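Local coordinates for DNA gyrase, B subunit, truncated (Myxococcus xanthus, PDB 3CWV), which probably catalyses ATP-dependent breakage, passage and rejoining of double-stranded DNA as a type II topoisomerase of the GyrB family, at residues A[46-59]-A[181-195]. Numbering follows the deposited sequence.
Sequences ARRGECRDVVLEVG and LAALAPGLRVSFADL
Strands 53-58 and 189-194 pair in parallel through six backbone hydrogen bonds: V54, L56 and V58 give their N-H to R189, S191 and A193, which bond back to R52, V54 and L56. The shortest is A193 N to L56 O (2.7 Å), the straightest L56 N to S191 O (179° at the hydrogen). R52 O, already taken by R189 N, also accepts a water that donates to G187 O; past the last rung another water donates to V58 O and D194 OD1. A third, on the face of D53 and S191, bonds S191 OG and donates a longer bond to V54 O (3.3 Å), which also accepts S191 N. D53 and R189 lie side by side without a salt bridge; OD1 rests 3.6 Å from R189 CD, and OD2 is hydrogen-bonded to T69 OG1.

The opposite face is apolar. L188, its CG anti to the backbone N (chi1 -180°), sends CD2 to A46 CB and CD1 to V54 CG2. L56 CD2 meets the edge of the F192 ring in its plane, 3.8 Å from CD1, and V58 CG2 approaches CE1 at 3.6 Å. Back on the face of D53 and S191, E57 crosses L195 at about a right angle, CG 3.6 Å from L195 CD1, with OE1 in a weak, long ion pair with R154; an alanine here would probably strip L195 of the CG and carboxylate it packs against, and R154 of that distant charge. Strands 64-70 and 199-204 flank the pair, an inner parallel step in the mixed sheet of the GHKL-type ATPase fold characteristic of GyrB.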
# COMPACT_ATOMS: atom_id res chain seq x y z
N ALA A 46 -2.24 9.45 -0.90
CA ALA A 46 -2.02 9.26 -2.36
C ALA A 46 -3.28 8.71 -3.04
O ALA A 46 -3.64 9.17 -4.12
CB ALA A 46 -0.82 8.34 -2.63
N ARG A 47 -3.91 7.71 -2.42
CA ARG A 47 -5.14 7.11 -2.96
C ARG A 47 -6.23 8.19 -3.25
O ARG A 47 -6.99 8.11 -4.23
CB ARG A 47 -5.71 6.10 -1.97
CG ARG A 47 -6.91 5.31 -2.53
CD ARG A 47 -7.63 4.49 -1.46
NE ARG A 47 -8.35 5.28 -0.46
CZ ARG A 47 -9.50 5.91 -0.68
NH1 ARG A 47 -10.07 5.86 -1.88
NH2 ARG A 47 -10.10 6.57 0.30
N ARG A 48 -6.26 9.22 -2.41
CA ARG A 48 -7.27 10.28 -2.48
C ARG A 48 -6.82 11.44 -3.33
O ARG A 48 -7.53 12.45 -3.45
CB ARG A 48 -7.56 10.81 -1.07
CG ARG A 48 -8.25 9.80 -0.18
CD ARG A 48 -9.50 10.40 0.45
NE ARG A 48 -10.53 10.62 -0.57
CZ ARG A 48 -11.59 11.41 -0.40
NH1 ARG A 48 -11.76 12.07 0.74
NH2 ARG A 48 -12.46 11.54 -1.40
N GLY A 49 -5.62 11.32 -3.90
CA GLY A 49 -5.11 12.35 -4.79
C GLY A 49 -4.58 13.55 -4.02
O GLY A 49 -4.54 14.68 -4.54
N GLU A 50 -4.10 13.29 -2.80
CA GLU A 50 -3.67 14.33 -1.87
C GLU A 50 -2.18 14.24 -1.47
O GLU A 50 -1.72 14.92 -0.54
CB GLU A 50 -4.55 14.32 -0.62
CG GLU A 50 -6.05 14.56 -0.91
CD GLU A 50 -6.31 15.98 -1.41
OE1 GLU A 50 -5.39 16.83 -1.38
OE2 GLU A 50 -7.44 16.25 -1.85
N CYS A 51 -1.42 13.41 -2.17
CA CYS A 51 0.00 13.29 -1.87
C CYS A 51 0.73 12.88 -3.12
O CYS A 51 0.38 11.86 -3.73
CB CYS A 51 0.24 12.27 -0.76
SG CYS A 51 2.04 12.02 -0.46
N ARG A 52 1.74 13.66 -3.50
CA ARG A 52 2.51 13.39 -4.71
C ARG A 52 3.91 12.83 -4.44
O ARG A 52 4.54 12.31 -5.36
CB ARG A 52 2.67 14.67 -5.53
CG ARG A 52 1.31 15.19 -6.08
CD ARG A 52 1.50 16.56 -6.76
NE ARG A 52 0.21 17.13 -7.15
CZ ARG A 52 -0.06 18.43 -7.20
NH1 ARG A 52 0.88 19.32 -6.89
NH2 ARG A 52 -1.27 18.84 -7.56
N ASP A 53 4.41 12.99 -3.21
CA ASP A 53 5.79 12.56 -2.85
C ASP A 53 5.82 11.97 -1.45
O ASP A 53 5.21 12.52 -0.53
CB ASP A 53 6.80 13.72 -2.89
CG ASP A 53 6.71 14.54 -4.16
OD1 ASP A 53 7.53 14.30 -5.07
OD2 ASP A 53 5.81 15.40 -4.24
N VAL A 54 6.55 10.86 -1.30
CA VAL A 54 6.75 10.19 -0.01
C VAL A 54 8.22 9.81 0.07
O VAL A 54 8.75 9.19 -0.87
CB VAL A 54 5.91 8.86 0.07
CG1 VAL A 54 6.19 8.12 1.41
CG2 VAL A 54 4.44 9.13 -0.09
N VAL A 55 8.88 10.18 1.16
CA VAL A 55 10.28 9.81 1.40
C VAL A 55 10.41 9.06 2.73
O VAL A 55 10.05 9.58 3.78
CB VAL A 55 11.18 11.04 1.49
CG1 VAL A 55 12.67 10.62 1.59
CG2 VAL A 55 10.96 11.92 0.26
N LEU A 56 10.96 7.85 2.67
CA LEU A 56 11.22 7.05 3.86
C LEU A 56 12.74 7.03 4.09
O LEU A 56 13.54 6.75 3.18
CB LEU A 56 10.67 5.63 3.69
CG LEU A 56 10.96 4.69 4.86
CD1 LEU A 56 10.16 5.19 6.09
CD2 LEU A 56 10.61 3.24 4.56
N GLU A 57 13.13 7.31 5.32
CA GLU A 57 14.55 7.43 5.64
C GLU A 57 14.86 6.58 6.86
O GLU A 57 14.18 6.67 7.89
CB GLU A 57 14.84 8.90 5.90
CG GLU A 57 16.25 9.30 5.99
CD GLU A 57 16.36 10.82 6.04
OE1 GLU A 57 16.52 11.38 7.15
OE2 GLU A 57 16.23 11.46 4.97
N VAL A 58 15.87 5.73 6.73
CA VAL A 58 16.35 4.93 7.86
C VAL A 58 17.75 5.44 8.24
O VAL A 58 18.60 5.65 7.38
CB VAL A 58 16.40 3.41 7.52
CG1 VAL A 58 16.68 2.58 8.77
CG2 VAL A 58 15.10 2.98 6.93
N GLY A 59 17.95 5.72 9.51
CA GLY A 59 19.23 6.21 9.97
C GLY A 59 19.98 5.09 10.64
O GLY A 59 19.41 4.03 10.94
N LEU A 181 4.41 0.32 -2.95
CA LEU A 181 3.60 1.52 -2.78
C LEU A 181 3.59 2.40 -4.06
O LEU A 181 2.52 2.89 -4.48
CB LEU A 181 4.10 2.32 -1.57
CG LEU A 181 3.56 3.73 -1.37
CD1 LEU A 181 2.06 3.70 -1.09
CD2 LEU A 181 4.30 4.46 -0.24
N ALA A 182 4.75 2.60 -4.69
CA ALA A 182 4.81 3.28 -5.99
C ALA A 182 3.95 2.60 -7.07
O ALA A 182 3.30 3.28 -7.88
CB ALA A 182 6.26 3.42 -6.47
N ALA A 183 3.95 1.27 -7.09
CA ALA A 183 3.12 0.50 -8.03
C ALA A 183 1.62 0.60 -7.71
O ALA A 183 0.79 0.64 -8.63
CB ALA A 183 3.54 -0.99 -8.01
N LEU A 184 1.28 0.62 -6.43
CA LEU A 184 -0.13 0.54 -6.03
C LEU A 184 -0.81 1.91 -6.13
O LEU A 184 -2.02 1.99 -6.22
CB LEU A 184 -0.26 -0.01 -4.61
CG LEU A 184 0.10 -1.49 -4.56
CD1 LEU A 184 0.35 -1.95 -3.15
CD2 LEU A 184 -0.98 -2.33 -5.22
N ALA A 185 0.00 2.96 -6.12
CA ALA A 185 -0.48 4.32 -6.24
C ALA A 185 0.23 4.97 -7.44
O ALA A 185 1.14 5.77 -7.29
CB ALA A 185 -0.25 5.07 -4.92
N PRO A 186 -0.16 4.55 -8.66
CA PRO A 186 0.60 4.90 -9.86
C PRO A 186 0.77 6.39 -10.01
O PRO A 186 -0.21 7.14 -9.88
CB PRO A 186 -0.26 4.36 -11.03
CG PRO A 186 -1.43 3.70 -10.44
CD PRO A 186 -1.33 3.69 -8.93
N GLY A 187 1.99 6.84 -10.25
CA GLY A 187 2.28 8.26 -10.33
C GLY A 187 2.83 8.84 -9.04
O GLY A 187 3.50 9.87 -9.07
N LEU A 188 2.56 8.20 -7.91
CA LEU A 188 3.17 8.60 -6.64
C LEU A 188 4.71 8.42 -6.72
O LEU A 188 5.19 7.37 -7.14
CB LEU A 188 2.65 7.71 -5.50
CG LEU A 188 3.19 8.00 -4.10
CD1 LEU A 188 2.87 9.44 -3.67
CD2 LEU A 188 2.65 6.98 -3.07
N ARG A 189 5.46 9.46 -6.34
CA ARG A 189 6.93 9.37 -6.19
C ARG A 189 7.30 8.89 -4.80
O ARG A 189 6.96 9.54 -3.81
CB ARG A 189 7.57 10.75 -6.46
CG ARG A 189 7.34 11.19 -7.90
CD ARG A 189 7.88 12.55 -8.20
NE ARG A 189 7.71 12.84 -9.62
CZ ARG A 189 8.51 12.41 -10.60
NH1 ARG A 189 9.58 11.65 -10.32
NH2 ARG A 189 8.24 12.74 -11.86
N VAL A 190 7.96 7.74 -4.71
CA VAL A 190 8.27 7.19 -3.40
C VAL A 190 9.78 6.98 -3.36
O VAL A 190 10.32 6.41 -4.30
CB VAL A 190 7.65 5.80 -3.17
CG1 VAL A 190 8.00 5.30 -1.77
CG2 VAL A 190 6.12 5.83 -3.35
N SER A 191 10.44 7.46 -2.31
CA SER A 191 11.88 7.33 -2.19
C SER A 191 12.26 6.62 -0.89
O SER A 191 11.60 6.79 0.14
CB SER A 191 12.54 8.71 -2.20
OG SER A 191 12.34 9.34 -3.46
N PHE A 192 13.33 5.84 -0.97
CA PHE A 192 13.90 5.23 0.21
C PHE A 192 15.34 5.74 0.37
O PHE A 192 16.15 5.55 -0.51
CB PHE A 192 13.85 3.71 0.05
CG PHE A 192 14.40 2.98 1.22
CD1 PHE A 192 13.69 2.96 2.43
CD2 PHE A 192 15.62 2.31 1.14
CE1 PHE A 192 14.20 2.29 3.55
CE2 PHE A 192 16.15 1.65 2.25
CZ PHE A 192 15.43 1.63 3.46
N ALA A 193 15.63 6.40 1.49
CA ALA A 193 16.94 7.00 1.73
C ALA A 193 17.69 6.21 2.79
O ALA A 193 17.30 6.16 3.96
CB ALA A 193 16.82 8.45 2.14
N ASP A 194 18.74 5.54 2.33
CA ASP A 194 19.63 4.74 3.16
C ASP A 194 20.81 5.65 3.51
O ASP A 194 21.82 5.68 2.81
CB ASP A 194 20.09 3.57 2.30
CG ASP A 194 20.67 2.43 3.10
OD1 ASP A 194 21.28 2.67 4.16
OD2 ASP A 194 20.51 1.27 2.64
N LEU A 195 20.65 6.44 4.57
CA LEU A 195 21.62 7.48 4.93
C LEU A 195 23.06 6.98 5.11
O LEU A 195 24.03 7.66 4.76
CB LEU A 195 21.17 8.20 6.19
CG LEU A 195 19.83 8.94 6.07
CD1 LEU A 195 19.56 9.77 7.32
CD2 LEU A 195 19.82 9.81 4.82
O HOH W 1 3.57 12.16 -7.91
O HOH W 2 10.07 10.74 -3.43
O HOH W 3 20.81 3.73 6.83